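Local coordinates for cycloalternan-forming enzyme (Listeria monocytogenes serovar 1/2a, PDB 5F7U), which is a multidomain member of glycoside hydrolase family 31, with a TIM barrel flanked by beta-rich domains at both ends, at residues A652-I657 and L746-I751; Y251-R256 and F309-K314; S569-A574 and Q593-Y598. The protein carries 1 engineered substitution. All coordinates share one frame; numbering follows the deposited sequence.

Followed from the N terminus, the chain makes the three contacts in series: each closes before the next opens, so none nests in or crosses another. Contact 2 closes a loop of 52 intervening residues in the galactose mutarotase-like region. Contact 3 closes 18 residues within the TIM barrel, joining helix 555-577 to the approach to strand 597-599. Contact 1 closes 88 residues and binds the barrel to the C-terminal beta domain. Their centres lie 25 to 27 Å apart. Contacts 1 and 3 nevertheless touch, since Ile657 CD1 packs 3.7 Å from Ile597 CD1 at the starts of two barrel strands, whereas contact 2 touches neither.

Contact 1 of 3, residues A652-I657 and L746-I751; sequences AAFAPI and LLVAPI
Phe654 reaches from the end of a TIM-barrel helix to Val748 and Leu746, two residues on one side of a strand in the C-terminal beta domain. The geometry is that of an apolar domain interface: no hydrogen bond links 652-657 with 746-751, and the nearest CA atoms, those of Phe654 and Val748, are 7.4 Å apart, so side chains alone bridge the gap. Traced outward, Phe654 CB comes first, lying over the fork of Val748 at 4.0 Å from CG1 and 4.1 Å from CG2. Next along the ring, Phe654 CD2 stands 3.9 Å from Val748 CG2, a methyl that approaches obliquely. Phe654 CE2, further out, has Leu746 CD1 at 4.3 Å, a looser contact made at the ring edge and near the ring plane. The torsions account for this order. With chi1 at -78°, Phe654 CG lies opposite its carbonyl carbon and the ring is carried across to the strand, where CD2 and CE2 face Val748 and Leu746; Leu746 is extended at chi2 (176°), which carries CD1 forward to the ring. At the helix end, Ala655 N still bonds to Ala652 O at 3.1 Å, and the carbonyls around it are held from outside: Arg698 takes the oxygens of Ala653, Ala655 and Pro656, while Tyr740 OH bonds to Phe654 O. That last bond is a polar tie alongside the apolar one, because Tyr740 belongs to the strand paired with 746-748. Phe654 therefore sits between helix 642-653, which leads into the eighth barrel strand, and the antiparallel sheet containing 740-742 and 746-748, with Tyr694 and Thr697 of helix 687-700 also packed against its side chain.

Contact 2 of 3, residues Y251-R256 and F309-K314; sequences YGFGER and FQMASK
Phe253, whose ring edge meets the face of Phe309, stands on a left-handed backbone (phi 65°, psi 25°) between two glycines that also have positive phi. Strand 250-254 turns a corner here, and the bend delivers the ring into the hydrophobic core of the galactose mutarotase-like beta domain of family 31 enzymes. The aromatic pair is T-shaped: centroids of the Phe253 and Phe309 rings are 5.5 Å apart and their planes make 75°. Phe253 CE2 leads, at 3.7 Å from Phe309 CG, while its neighbour Phe253 CD2 stands 4.1 Å from that same Phe309 CG. The approach thus favours the CB side of the Phe309 ring rather than its centre. Met311, two residues further along strand 307-311, points head-on at the Phe253 side chain. Met311 CG lies 3.8 Å from Phe253 CZ, and because the chain bends at both chi2 and chi3, SD and CE fold back beside that atom as well. The Met311 SD is 5.2 Å from the Phe253 ring centroid and lies obliquely to it, a Met-aromatic contact. Strand 287-293 contributes Phe291, whose ring meets that of Phe253 and touches Met311. The corner is tied to the barrel too, where Ser623 OG bonds to Gly254 N and Ser619 OG to Arg256 N. Arg256 completes the turn by folding back on Phe253 O, gripping it side-on with two nitrogens and thereby fixing the peptide just after the ring-bearing residue. Arg256 NH2, which also bonds to Glu268 O, reaches Phe253 O at 3.1 Å within the carbonyl plane; Arg256 NE reaches that same oxygen at 2.9 Å from above the plane.

Contact 3 of 3, residues S569-A574 and Q593-Y598; sequences SYFDFA and QKSGIY
Ser595 OG holds a water at 2.7 Å, and the same water donates a hydrogen bond of 2.8 Å to Asp572 OD1, bridging the two segments where no direct hydrogen bond does. Beside this bridge, Phe571 lays one ring face against the backbone of Ser595 and Gly596. The evidence for a CH-pi contact is clear: Ser595 CA lies 4.0 Å from the Phe571 ring centroid and only 21° off the ring normal. Gly596 N sits over the same face, also offset toward the rim, on the CE1 side, at 4.1 Å from Phe571 CE1. On the other side of the ring's long axis, Phe571 CE2 comes within 3.6 Å of Lys594 O, an oblique approach to a carbonyl whose hydrogen bond comes from Thr358 OG1. Phe571 reaches across because its CG is anti to the backbone N (chi1 179°), which points the ring out of helix 555-577. This joins the helix after the fourth strand of the TIM barrel to the turn leading into the sixth, strand 597-599. Gly596, with positive phi, presents bare backbone to the ring. The contact is therefore mixed in character: a phenyl face shields peptide groups from one side, while the hydroxyl and the carboxylate share a solvent molecule at the outer margin, where Asp572, exposed to solvent, is probably ionised.

Contact 1 of 3, residues A652-I657 and L746-I751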
# COMPACT_ATOMS: atom_id res chain seq x y z
N ALA A 652 13.45 -1.16 -0.24
CA ALA A 652 12.73 -2.39 -0.59
C ALA A 652 12.82 -3.43 0.52
O ALA A 652 11.83 -4.14 0.81
CB ALA A 652 13.26 -2.97 -1.90
N ALA A 653 13.99 -3.50 1.16
CA ALA A 653 14.20 -4.44 2.26
C ALA A 653 13.35 -4.05 3.48
O ALA A 653 13.05 -4.90 4.32
CB ALA A 653 15.68 -4.49 2.64
N PHE A 654 12.92 -2.78 3.53
CA PHE A 654 12.03 -2.27 4.59
C PHE A 654 10.64 -1.92 4.05
O PHE A 654 10.02 -0.93 4.49
CB PHE A 654 12.66 -1.05 5.31
CG PHE A 654 13.72 -1.43 6.31
CD1 PHE A 654 15.01 -1.73 5.90
CD2 PHE A 654 13.40 -1.55 7.69
CE1 PHE A 654 16.00 -2.11 6.81
CE2 PHE A 654 14.39 -1.91 8.61
CZ PHE A 654 15.69 -2.19 8.17
N ALA A 655 10.18 -2.70 3.06
CA ALA A 655 8.83 -2.52 2.53
C ALA A 655 8.06 -3.84 2.67
O ALA A 655 8.67 -4.86 3.04
CB ALA A 655 8.87 -2.02 1.08
N PRO A 656 6.72 -3.83 2.46
CA PRO A 656 5.96 -5.06 2.77
C PRO A 656 6.43 -6.28 1.98
O PRO A 656 6.61 -7.35 2.57
CB PRO A 656 4.52 -4.68 2.39
CG PRO A 656 4.48 -3.19 2.60
CD PRO A 656 5.82 -2.72 2.08
N ILE A 657 6.68 -6.11 0.68
CA ILE A 657 7.14 -7.20 -0.20
C ILE A 657 8.36 -6.71 -0.98
O ILE A 657 8.32 -5.64 -1.61
CB ILE A 657 6.04 -7.66 -1.20
CG1 ILE A 657 4.72 -8.06 -0.52
CG2 ILE A 657 6.57 -8.75 -2.15
CD1 ILE A 657 4.77 -9.32 0.36
N LEU A 746 8.73 0.87 13.79
CA LEU A 746 9.91 1.35 13.07
C LEU A 746 9.53 2.50 12.19
O LEU A 746 8.55 2.42 11.44
CB LEU A 746 10.57 0.26 12.23
CG LEU A 746 11.14 -0.96 12.98
CD1 LEU A 746 11.67 -1.98 11.97
CD2 LEU A 746 12.20 -0.53 13.99
N LEU A 747 10.29 3.59 12.32
CA LEU A 747 10.15 4.72 11.42
C LEU A 747 11.27 4.62 10.39
O LEU A 747 12.48 4.63 10.75
CB LEU A 747 10.18 6.05 12.18
CG LEU A 747 9.79 7.35 11.44
CD1 LEU A 747 9.57 8.45 12.48
CD2 LEU A 747 10.83 7.81 10.41
N VAL A 748 10.90 4.50 9.12
CA VAL A 748 11.89 4.30 8.05
C VAL A 748 11.92 5.55 7.17
O VAL A 748 10.87 6.00 6.72
CB VAL A 748 11.55 3.07 7.16
CG1 VAL A 748 12.56 2.90 6.03
CG2 VAL A 748 11.47 1.81 8.00
N ALA A 749 13.12 6.04 6.84
CA ALA A 749 13.25 7.24 6.03
C ALA A 749 14.16 7.03 4.83
O ALA A 749 15.34 7.36 4.88
CB ALA A 749 13.71 8.41 6.91
N PRO A 750 13.62 6.46 3.72
CA PRO A 750 14.53 6.19 2.61
C PRO A 750 14.97 7.48 1.92
O PRO A 750 14.30 8.51 2.04
CB PRO A 750 13.69 5.32 1.68
CG PRO A 750 12.30 5.76 1.92
CD PRO A 750 12.23 6.07 3.41
N ILE A 751 16.12 7.42 1.26
CA ILE A 751 16.62 8.58 0.52
C ILE A 751 16.15 8.37 -0.92
O ILE A 751 16.65 7.46 -1.62
CB ILE A 751 18.16 8.71 0.60
CG1 ILE A 751 18.62 9.23 1.97
CG2 ILE A 751 18.65 9.76 -0.40
CD1 ILE A 751 18.53 8.25 3.13

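Contact 2 of 3, residues Y251-R256 and F309-K314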
# COMPACT_ATOMS: atom_id res chain seq x y z
N TYR A 251 -6.47 10.95 1.98
CA TYR A 251 -5.53 9.88 1.68
C TYR A 251 -6.22 8.67 1.11
O TYR A 251 -7.39 8.45 1.36
CB TYR A 251 -4.83 9.45 2.96
CG TYR A 251 -4.18 10.59 3.73
CD1 TYR A 251 -3.05 11.24 3.24
CD2 TYR A 251 -4.69 10.97 4.98
CE1 TYR A 251 -2.43 12.26 3.99
CE2 TYR A 251 -4.08 11.98 5.72
CZ TYR A 251 -2.96 12.62 5.22
OH TYR A 251 -2.37 13.63 5.96
N GLY A 252 -5.47 7.86 0.36
CA GLY A 252 -5.96 6.57 -0.11
C GLY A 252 -6.39 6.62 -1.56
O GLY A 252 -5.59 6.93 -2.42
N PHE A 253 -7.68 6.35 -1.80
CA PHE A 253 -8.27 6.26 -3.16
C PHE A 253 -7.72 5.11 -4.00
O PHE A 253 -7.76 5.15 -5.24
CB PHE A 253 -8.17 7.59 -3.94
CG PHE A 253 -8.75 8.78 -3.22
CD1 PHE A 253 -7.97 9.54 -2.34
CD2 PHE A 253 -10.08 9.18 -3.46
CE1 PHE A 253 -8.48 10.67 -1.70
CE2 PHE A 253 -10.60 10.34 -2.83
CZ PHE A 253 -9.80 11.08 -1.95
N GLY A 254 -7.21 4.08 -3.33
CA GLY A 254 -6.48 3.03 -4.04
C GLY A 254 -5.00 3.33 -4.10
O GLY A 254 -4.42 3.84 -3.13
N GLU A 255 -4.38 2.95 -5.20
CA GLU A 255 -2.94 3.09 -5.37
C GLU A 255 -2.71 4.32 -6.28
O GLU A 255 -3.17 4.34 -7.43
CB GLU A 255 -2.39 1.81 -5.99
CG GLU A 255 -0.89 1.85 -6.24
CD GLU A 255 -0.40 0.56 -6.86
OE1 GLU A 255 -1.15 0.01 -7.70
OE2 GLU A 255 0.71 0.11 -6.51
N ARG A 256 -2.07 5.35 -5.73
CA ARG A 256 -1.94 6.63 -6.45
C ARG A 256 -0.47 7.01 -6.53
O ARG A 256 0.27 6.87 -5.55
CB ARG A 256 -2.76 7.72 -5.73
CG ARG A 256 -4.26 7.40 -5.63
CD ARG A 256 -4.90 7.44 -7.01
NE ARG A 256 -6.24 6.88 -7.05
CZ ARG A 256 -7.03 6.92 -8.11
NH1 ARG A 256 -6.65 7.56 -9.22
NH2 ARG A 256 -8.23 6.36 -8.05
N PHE A 309 -13.99 11.75 -7.49
CA PHE A 309 -13.92 12.48 -6.23
C PHE A 309 -13.26 13.83 -6.48
O PHE A 309 -12.09 13.91 -6.86
CB PHE A 309 -13.09 11.67 -5.21
CG PHE A 309 -13.81 10.48 -4.64
CD1 PHE A 309 -13.81 9.23 -5.31
CD2 PHE A 309 -14.48 10.57 -3.43
CE1 PHE A 309 -14.50 8.13 -4.77
CE2 PHE A 309 -15.15 9.47 -2.88
CZ PHE A 309 -15.18 8.25 -3.55
N GLN A 310 -14.04 14.88 -6.29
CA GLN A 310 -13.58 16.23 -6.52
C GLN A 310 -13.14 16.81 -5.17
O GLN A 310 -13.96 17.28 -4.39
CB GLN A 310 -14.73 17.06 -7.12
CG GLN A 310 -15.21 16.49 -8.45
CD GLN A 310 -16.44 17.18 -8.98
OE1 GLN A 310 -17.00 18.07 -8.34
NE2 GLN A 310 -16.89 16.76 -10.16
N MET A 311 -11.82 16.78 -4.91
CA MET A 311 -11.37 17.05 -3.55
C MET A 311 -10.90 18.50 -3.41
O MET A 311 -9.69 18.79 -3.51
CB MET A 311 -10.30 16.03 -3.11
CG MET A 311 -10.72 14.56 -3.30
SD MET A 311 -12.32 14.13 -2.57
CE MET A 311 -11.95 14.26 -0.82
N ALA A 312 -11.85 19.41 -3.21
CA ALA A 312 -11.54 20.86 -3.17
C ALA A 312 -10.85 21.28 -4.48
O ALA A 312 -9.97 22.14 -4.50
CB ALA A 312 -10.69 21.21 -1.94
N SER A 313 -11.30 20.66 -5.57
CA SER A 313 -10.76 20.87 -6.92
C SER A 313 -11.58 21.89 -7.71
O SER A 313 -11.11 22.40 -8.74
CB SER A 313 -10.76 19.55 -7.69
OG SER A 313 -12.09 19.06 -7.77
N LYS A 314 -12.80 22.18 -7.25
CA LYS A 314 -13.70 23.11 -7.94
C LYS A 314 -13.86 24.37 -7.10
O LYS A 314 -13.59 25.47 -7.56
CB LYS A 314 -15.09 22.49 -8.19
CG LYS A 314 -15.11 21.11 -8.85
CD LYS A 314 -14.48 21.11 -10.23
CE LYS A 314 -14.69 19.75 -10.89
NZ LYS A 314 -13.82 19.66 -12.10

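Contact 3 of 3, residues S569-A574 and Q593-Y598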
# COMPACT_ATOMS: atom_id res chain seq x y z
N SER A 569 -10.22 -15.30 -8.31
CA SER A 569 -10.52 -16.65 -8.82
C SER A 569 -9.26 -17.51 -8.85
O SER A 569 -9.28 -18.67 -8.40
CB SER A 569 -11.14 -16.60 -10.21
OG SER A 569 -12.47 -16.11 -10.15
N TYR A 570 -8.18 -16.94 -9.38
CA TYR A 570 -6.91 -17.64 -9.43
C TYR A 570 -6.31 -17.90 -8.05
O TYR A 570 -5.75 -18.97 -7.82
CB TYR A 570 -5.91 -16.85 -10.24
CG TYR A 570 -5.76 -17.22 -11.69
CD1 TYR A 570 -6.55 -16.62 -12.67
CD2 TYR A 570 -4.75 -18.10 -12.10
CE1 TYR A 570 -6.36 -16.90 -14.03
CE2 TYR A 570 -4.55 -18.40 -13.45
CZ TYR A 570 -5.36 -17.79 -14.41
OH TYR A 570 -5.15 -18.03 -15.76
N PHE A 571 -6.39 -16.90 -7.17
CA PHE A 571 -5.83 -17.01 -5.82
C PHE A 571 -6.51 -18.17 -5.06
O PHE A 571 -5.82 -19.02 -4.48
CB PHE A 571 -6.02 -15.70 -5.03
CG PHE A 571 -5.48 -15.74 -3.61
CD1 PHE A 571 -4.10 -15.73 -3.36
CD2 PHE A 571 -6.36 -15.76 -2.53
CE1 PHE A 571 -3.61 -15.77 -2.05
CE2 PHE A 571 -5.88 -15.81 -1.22
CZ PHE A 571 -4.50 -15.80 -0.98
N ASP A 572 -7.84 -18.18 -5.10
CA ASP A 572 -8.63 -19.23 -4.43
C ASP A 572 -8.36 -20.60 -5.04
O ASP A 572 -8.21 -21.59 -4.33
CB ASP A 572 -10.13 -18.95 -4.53
CG ASP A 572 -10.56 -17.71 -3.75
OD1 ASP A 572 -9.74 -17.16 -2.98
OD2 ASP A 572 -11.72 -17.29 -3.93
N PHE A 573 -8.30 -20.63 -6.37
CA PHE A 573 -8.02 -21.89 -7.07
C PHE A 573 -6.66 -22.48 -6.68
O PHE A 573 -6.57 -23.67 -6.34
CB PHE A 573 -8.13 -21.70 -8.59
CG PHE A 573 -7.53 -22.83 -9.38
CD1 PHE A 573 -8.11 -24.10 -9.35
CD2 PHE A 573 -6.40 -22.62 -10.17
CE1 PHE A 573 -7.56 -25.17 -10.10
CE2 PHE A 573 -5.85 -23.67 -10.92
CZ PHE A 573 -6.42 -24.94 -10.87
N ALA A 574 -5.61 -21.67 -6.73
CA ALA A 574 -4.26 -22.14 -6.41
C ALA A 574 -4.19 -22.65 -4.96
O ALA A 574 -3.66 -23.73 -4.72
CB ALA A 574 -3.23 -21.06 -6.67
N GLN A 593 -7.65 -6.67 -1.58
CA GLN A 593 -6.80 -7.09 -0.45
C GLN A 593 -7.01 -8.54 -0.01
O GLN A 593 -6.12 -9.11 0.61
CB GLN A 593 -6.99 -6.12 0.73
CG GLN A 593 -8.38 -6.19 1.36
CD GLN A 593 -9.39 -5.22 0.75
OE1 GLN A 593 -9.21 -4.70 -0.35
NE2 GLN A 593 -10.45 -4.95 1.50
N LYS A 594 -8.16 -9.14 -0.33
CA LYS A 594 -8.41 -10.54 0.06
C LYS A 594 -7.50 -11.52 -0.68
O LYS A 594 -7.35 -12.67 -0.26
CB LYS A 594 -9.87 -10.93 -0.21
CG LYS A 594 -10.88 -10.14 0.62
CD LYS A 594 -12.29 -10.68 0.47
CE LYS A 594 -13.03 -10.08 -0.70
NZ LYS A 594 -14.30 -10.85 -0.85
N SER A 595 -6.88 -11.08 -1.78
CA SER A 595 -6.29 -12.04 -2.72
C SER A 595 -4.83 -11.77 -3.12
O SER A 595 -4.53 -11.60 -4.30
CB SER A 595 -7.21 -12.16 -3.96
OG SER A 595 -8.52 -12.56 -3.57
N GLY A 596 -3.93 -11.73 -2.14
CA GLY A 596 -2.49 -11.79 -2.42
C GLY A 596 -1.75 -10.47 -2.53
O GLY A 596 -2.19 -9.44 -2.00
N ILE A 597 -0.60 -10.51 -3.19
CA ILE A 597 0.33 -9.37 -3.27
C ILE A 597 -0.07 -8.47 -4.43
O ILE A 597 -0.53 -8.97 -5.48
CB ILE A 597 1.79 -9.86 -3.48
CG1 ILE A 597 2.26 -10.59 -2.22
CG2 ILE A 597 2.75 -8.70 -3.81
CD1 ILE A 597 3.48 -11.46 -2.42
N TYR A 598 0.09 -7.15 -4.26
CA TYR A 598 -0.06 -6.20 -5.40
C TYR A 598 1.24 -5.48 -5.61
O TYR A 598 1.80 -4.97 -4.62
CB TYR A 598 -1.24 -5.22 -5.17
CG TYR A 598 -2.53 -5.99 -5.24
CD1 TYR A 598 -2.96 -6.73 -4.12
CD2 TYR A 598 -3.24 -6.12 -6.44
CE1 TYR A 598 -4.09 -7.54 -4.19
CE2 TYR A 598 -4.37 -6.93 -6.51
CZ TYR A 598 -4.79 -7.63 -5.39
OH TYR A 598 -5.93 -8.42 -5.46
O HOH W 1 -9.91 -14.43 -2.27